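Local atomic coordinates of metallo-beta-lactamase domain-containing protein (Thermotoga maritima, PDB entry 3H3E), a protein that binds zinc and probably acts as a metal-dependent hydrolase of the metallo-beta-lactamase superfamily, although its exact function is not known. Residues F207-I220 with T238-F250. The protein carries 2 engineered substitutions. Sequence-based numbering, arbitrary orientation.
Sequences FHLLKSSDDEIEKI and TGERAVDIFKREF
The guanidinium of R241 meets D214 with its edge, while I245 CG1 lies off-centre over one face. NE and NH2 both grip one oxygen: NH2 is 2.9 Å from D214 OD2, nearly along the C-O axis, and NE comes from above the carboxylate plane. R241 runs out with CG opposite its backbone N and bends at chi2 (49°), which turns NE and NH2 to D214. The R248 guanidinium also has I245 CG1 over one face. Its edge faces E218, with NH2 3.4 Å from E218 OE2 in a long salt bridge and the two planes 85° apart. E249 also pairs weakly with R248, which probably eases the closeness of the two glutamates. The F246 ring has L209 CD1 at its edge. F207 meets it obliquely.

Between the charged pairs and the rings, I217 CG2 packs 3.8 Å from I245 CG2. A242 CB touches L209 CB at 3.5 Å. Near the loops, F207 N donates to T238 OG1 (3.0 Å), which is also hydrogen-bonded to C235 O. L209 N donates to T238 O. The loop before helix 214-226 puts H208 beside the zinc ligand H182 of this metallo-beta-lactamase fold.

Segment 214-220 opens helix 214-226. The axes of 214-220 and 240-249 pass 9.8 Å apart at -44°. F207 and F246 rest on V232 of strand 231-235, and I220 reaches helix 185-193.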
loop_
_atom_site.group_PDB
_atom_site.type_symbol
_atom_site.label_atom_id
_atom_site.label_comp_id
_atom_site.label_asym_id
_atom_site.label_seq_id
_atom_site.Cartn_x
_atom_site.Cartn_y
_atom_site.Cartn_z
ATOM N N PHE A 207 5.007 4.483 -3.720
ATOM C CA PHE A 207 4.500 5.836 -3.992
ATOM C C PHE A 207 4.255 6.119 -5.475
ATOM O O PHE A 207 3.739 7.173 -5.829
ATOM C CB PHE A 207 5.429 6.930 -3.417
ATOM C CG PHE A 207 5.775 6.751 -1.952
ATOM C CD1 PHE A 207 4.945 6.038 -1.098
ATOM C CD2 PHE A 207 6.924 7.306 -1.434
ATOM C CE1 PHE A 207 5.279 5.871 0.234
ATOM C CE2 PHE A 207 7.247 7.149 -0.106
ATOM C CZ PHE A 207 6.426 6.433 0.727
ATOM N N HIS A 208 4.648 5.188 -6.334
ATOM C CA HIS A 208 4.390 5.286 -7.767
ATOM C C HIS A 208 4.934 6.553 -8.397
ATOM O O HIS A 208 4.189 7.341 -8.982
ATOM C CB HIS A 208 2.899 5.148 -8.085
ATOM C CG HIS A 208 2.634 4.628 -9.465
ATOM N ND1 HIS A 208 2.806 3.301 -9.806
ATOM C CD2 HIS A 208 2.229 5.257 -10.595
ATOM C CE1 HIS A 208 2.512 3.135 -11.084
ATOM N NE2 HIS A 208 2.165 4.308 -11.587
ATOM N N LEU A 209 6.243 6.726 -8.320
ATOM C CA LEU A 209 6.848 7.957 -8.786
ATOM C C LEU A 209 7.734 7.803 -10.013
ATOM O O LEU A 209 8.474 8.719 -10.365
ATOM C CB LEU A 209 7.605 8.598 -7.637
ATOM C CG LEU A 209 6.611 9.001 -6.544
ATOM C CD1 LEU A 209 7.330 9.486 -5.300
ATOM C CD2 LEU A 209 5.642 10.056 -7.077
ATOM N N LEU A 210 7.638 6.652 -10.673
ATOM C CA LEU A 210 8.431 6.364 -11.867
ATOM C C LEU A 210 8.062 7.223 -13.075
ATOM O O LEU A 210 8.910 7.520 -13.919
ATOM C CB LEU A 210 8.310 4.887 -12.231
ATOM C CG LEU A 210 9.297 3.980 -11.500
ATOM C CD1 LEU A 210 9.144 2.536 -11.944
ATOM C CD2 LEU A 210 10.718 4.465 -11.733
ATOM N N LYS A 211 6.790 7.604 -13.154
ATOM C CA LYS A 211 6.279 8.396 -14.269
ATOM C C LYS A 211 6.064 9.860 -13.878
ATOM O O LYS A 211 5.524 10.647 -14.652
ATOM C CB LYS A 211 4.971 7.799 -14.818
ATOM C CG LYS A 211 5.145 6.555 -15.685
ATOM C CD LYS A 211 4.220 6.618 -16.907
ATOM C CE LYS A 211 4.494 5.506 -17.941
ATOM N NZ LYS A 211 3.624 4.297 -17.776
ATOM N N SER A 212 6.484 10.216 -12.670
ATOM C CA SER A 212 6.351 11.581 -12.189
ATOM C C SER A 212 7.618 12.378 -12.476
ATOM O O SER A 212 8.716 11.815 -12.499
ATOM C CB SER A 212 6.064 11.585 -10.693
ATOM O OG SER A 212 4.725 11.222 -10.428
ATOM N N SER A 213 7.460 13.684 -12.695
ATOM C CA SER A 213 8.592 14.564 -12.962
ATOM C C SER A 213 9.354 14.888 -11.688
ATOM O O SER A 213 8.792 14.854 -10.594
ATOM C CB SER A 213 8.130 15.860 -13.633
ATOM O OG SER A 213 7.523 16.743 -12.707
ATOM N N ASP A 214 10.634 15.204 -11.832
ATOM C CA ASP A 214 11.455 15.545 -10.677
ATOM C C ASP A 214 10.799 16.659 -9.878
ATOM O O ASP A 214 10.821 16.638 -8.656
ATOM C CB ASP A 214 12.873 15.931 -11.103
ATOM C CG ASP A 214 13.692 14.731 -11.561
ATOM O OD1 ASP A 214 13.085 13.713 -11.962
ATOM O OD2 ASP A 214 14.942 14.801 -11.518
ATOM N N ASP A 215 10.206 17.625 -10.573
ATOM C CA ASP A 215 9.444 18.682 -9.915
ATOM C C ASP A 215 8.307 18.076 -9.113
ATOM O O ASP A 215 8.115 18.403 -7.942
ATOM C CB ASP A 215 8.874 19.676 -10.935
ATOM C CG ASP A 215 9.894 20.709 -11.385
ATOM O OD1 ASP A 215 10.554 21.315 -10.513
ATOM O OD2 ASP A 215 10.029 20.918 -12.614
ATOM N N GLU A 216 7.547 17.193 -9.753
ATOM C CA GLU A 216 6.427 16.542 -9.092
ATOM C C GLU A 216 6.897 15.857 -7.817
ATOM O O GLU A 216 6.295 16.013 -6.768
ATOM C CB GLU A 216 5.737 15.551 -10.029
ATOM C CG GLU A 216 4.899 16.207 -11.130
ATOM C CD GLU A 216 4.135 15.194 -11.984
ATOM O OE1 GLU A 216 4.783 14.346 -12.638
ATOM O OE2 GLU A 216 2.884 15.251 -12.008
ATOM N N ILE A 217 7.994 15.123 -7.904
ATOM C CA ILE A 217 8.554 14.443 -6.740
ATOM C C ILE A 217 9.062 15.355 -5.618
ATOM O O ILE A 217 8.940 15.030 -4.439
ATOM C CB ILE A 217 9.687 13.507 -7.142
ATOM C CG1 ILE A 217 9.176 12.437 -8.117
ATOM C CG2 ILE A 217 10.320 12.908 -5.899
ATOM C CD1 ILE A 217 10.283 11.761 -8.911
ATOM N N GLU A 218 9.641 16.493 -5.972
ATOM C CA GLU A 218 10.139 17.420 -4.958
ATOM C C GLU A 218 8.994 18.039 -4.168
ATOM O O GLU A 218 9.071 18.183 -2.955
ATOM C CB GLU A 218 10.997 18.496 -5.611
ATOM C CG GLU A 218 12.186 17.917 -6.358
ATOM C CD GLU A 218 13.144 18.972 -6.862
ATOM O OE1 GLU A 218 12.865 20.172 -6.650
ATOM O OE2 GLU A 218 14.177 18.593 -7.466
ATOM N N LYS A 219 7.932 18.394 -4.877
ATOM C CA LYS A 219 6.727 18.904 -4.262
ATOM C C LYS A 219 6.199 17.896 -3.219
ATOM O O LYS A 219 5.623 18.276 -2.190
ATOM C CB LYS A 219 5.688 19.134 -5.362
ATOM C CG LYS A 219 5.019 20.504 -5.358
ATOM C CD LYS A 219 4.101 20.709 -4.150
ATOM C CE LYS A 219 3.762 22.199 -3.945
ATOM N NZ LYS A 219 4.894 23.002 -3.368
ATOM N N ILE A 220 6.396 16.606 -3.494
ATOM C CA ILE A 220 5.925 15.551 -2.608
ATOM C C ILE A 220 6.821 15.456 -1.383
ATOM O O ILE A 220 6.332 15.458 -0.248
ATOM C CB ILE A 220 5.850 14.199 -3.342
ATOM C CG1 ILE A 220 4.572 14.131 -4.176
ATOM C CG2 ILE A 220 5.900 13.022 -2.368
ATOM C CD1 ILE A 220 4.568 13.001 -5.171
ATOM N N THR A 238 7.798 2.860 -6.183
ATOM C CA THR A 238 8.403 4.174 -5.962
ATOM C C THR A 238 9.421 4.656 -7.009
ATOM O O THR A 238 9.202 5.671 -7.655
ATOM C CB THR A 238 8.965 4.300 -4.543
ATOM O OG1 THR A 238 7.950 3.932 -3.598
ATOM C CG2 THR A 238 9.393 5.729 -4.281
ATOM N N GLY A 239 10.531 3.951 -7.175
ATOM C CA GLY A 239 11.485 4.322 -8.202
ATOM C C GLY A 239 12.799 4.873 -7.689
ATOM O O GLY A 239 12.817 5.678 -6.766
ATOM N N GLU A 240 13.901 4.452 -8.306
ATOM C CA GLU A 240 15.247 4.863 -7.891
ATOM C C GLU A 240 15.441 6.380 -7.943
ATOM O O GLU A 240 16.052 6.963 -7.052
ATOM C CB GLU A 240 16.325 4.146 -8.726
ATOM C CG GLU A 240 17.771 4.533 -8.374
ATOM C CD GLU A 240 18.817 3.972 -9.349
ATOM O OE1 GLU A 240 18.517 2.989 -10.065
ATOM O OE2 GLU A 240 19.947 4.517 -9.392
ATOM N N ARG A 241 14.919 7.019 -8.982
ATOM C CA ARG A 241 15.057 8.464 -9.107
ATOM C C ARG A 241 14.396 9.152 -7.924
ATOM O O ARG A 241 14.996 10.001 -7.269
ATOM C CB ARG A 241 14.433 8.964 -10.414
ATOM C CG ARG A 241 14.620 10.459 -10.666
ATOM C CD ARG A 241 16.074 10.873 -10.476
ATOM N NE ARG A 241 16.269 12.321 -10.561
ATOM C CZ ARG A 241 17.401 12.943 -10.229
ATOM N NH1 ARG A 241 18.439 12.244 -9.781
ATOM N NH2 ARG A 241 17.496 14.265 -10.344
ATOM N N ALA A 242 13.154 8.768 -7.652
ATOM C CA ALA A 242 12.372 9.396 -6.599
ATOM C C ALA A 242 13.040 9.189 -5.252
ATOM O O ALA A 242 13.104 10.112 -4.442
ATOM C CB ALA A 242 10.952 8.860 -6.591
ATOM N N VAL A 243 13.546 7.983 -5.014
ATOM C CA VAL A 243 14.225 7.697 -3.760
ATOM C C VAL A 243 15.463 8.568 -3.593
ATOM O O VAL A 243 15.717 9.081 -2.501
ATOM C CB VAL A 243 14.636 6.231 -3.643
ATOM C CG1 VAL A 243 15.364 6.008 -2.333
ATOM C CG2 VAL A 243 13.416 5.323 -3.737
ATOM N N ASP A 244 16.231 8.739 -4.667
ATOM C CA ASP A 244 17.422 9.588 -4.614
ATOM C C ASP A 244 17.036 10.999 -4.203
ATOM O O ASP A 244 17.735 11.638 -3.418
ATOM C CB ASP A 244 18.167 9.613 -5.959
ATOM C CG ASP A 244 19.034 8.376 -6.186
ATOM O OD1 ASP A 244 19.126 7.513 -5.282
ATOM O OD2 ASP A 244 19.625 8.272 -7.283
ATOM N N ILE A 245 15.919 11.487 -4.735
ATOM C CA ILE A 245 15.420 12.811 -4.358
ATOM C C ILE A 245 15.020 12.863 -2.881
ATOM O O ILE A 245 15.351 13.823 -2.183
ATOM C CB ILE A 245 14.242 13.253 -5.243
ATOM C CG1 ILE A 245 14.724 13.492 -6.681
ATOM C CG2 ILE A 245 13.574 14.487 -4.666
ATOM C CD1 ILE A 245 13.609 13.766 -7.671
ATOM N N PHE A 246 14.320 11.830 -2.408
ATOM C CA PHE A 246 14.017 11.698 -0.980
ATOM C C PHE A 246 15.305 11.750 -0.166
ATOM O O PHE A 246 15.397 12.500 0.795
ATOM C CB PHE A 246 13.260 10.396 -0.661
ATOM C CG PHE A 246 11.757 10.531 -0.648
ATOM C CD1 PHE A 246 11.074 10.703 0.544
ATOM C CD2 PHE A 246 11.021 10.447 -1.823
ATOM C CE1 PHE A 246 9.682 10.816 0.563
ATOM C CE2 PHE A 246 9.633 10.559 -1.813
ATOM C CZ PHE A 246 8.968 10.744 -0.618
ATOM N N LYS A 247 16.305 10.959 -0.543
ATOM C CA LYS A 247 17.552 10.927 0.227
ATOM C C LYS A 247 18.247 12.293 0.319
ATOM O O LYS A 247 18.897 12.594 1.323
ATOM C CB LYS A 247 18.524 9.856 -0.289
ATOM C CG LYS A 247 18.021 8.410 -0.155
ATOM C CD LYS A 247 19.178 7.424 0.021
ATOM C CE LYS A 247 18.734 5.952 0.017
ATOM N NZ LYS A 247 19.034 5.248 -1.276
ATOM N N ARG A 248 18.092 13.127 -0.707
ATOM C CA ARG A 248 18.809 14.402 -0.743
ATOM C C ARG A 248 17.985 15.601 -0.280
ATOM O O ARG A 248 18.534 16.683 -0.087
ATOM C CB ARG A 248 19.402 14.677 -2.137
ATOM C CG ARG A 248 18.486 15.473 -3.055
ATOM C CD ARG A 248 19.247 16.269 -4.113
ATOM N NE ARG A 248 18.327 16.932 -5.040
ATOM C CZ ARG A 248 18.132 16.564 -6.307
ATOM N NH1 ARG A 248 18.808 15.542 -6.819
ATOM N NH2 ARG A 248 17.266 17.226 -7.066
ATOM N N GLU A 249 16.679 15.427 -0.101
ATOM C CA GLU A 249 15.823 16.558 0.262
ATOM C C GLU A 249 14.925 16.322 1.476
ATOM O O GLU A 249 14.447 17.265 2.104
ATOM C CB GLU A 249 14.990 16.990 -0.936
ATOM C CG GLU A 249 15.822 17.639 -2.023
ATOM C CD GLU A 249 14.979 18.191 -3.143
ATOM O OE1 GLU A 249 13.739 18.194 -2.993
ATOM O OE2 GLU A 249 15.552 18.620 -4.168
ATOM N N PHE A 250 14.688 15.061 1.800
ATOM C CA PHE A 250 13.878 14.722 2.955
ATOM C C PHE A 250 14.718 14.957 4.201
ATOM O O PHE A 250 15.857 14.510 4.280
ATOM C CB PHE A 250 13.410 13.272 2.862
ATOM C CG PHE A 250 12.576 12.816 4.028
ATOM C CD1 PHE A 250 11.368 13.426 4.321
ATOM C CD2 PHE A 250 12.985 11.747 4.809
ATOM C CE1 PHE A 250 10.598 13.000 5.377
ATOM C CE2 PHE A 250 12.217 11.312 5.870
ATOM C CZ PHE A 250 11.022 11.945 6.155
HETATM O O HOH W 1 11.237 7.655 -9.858
#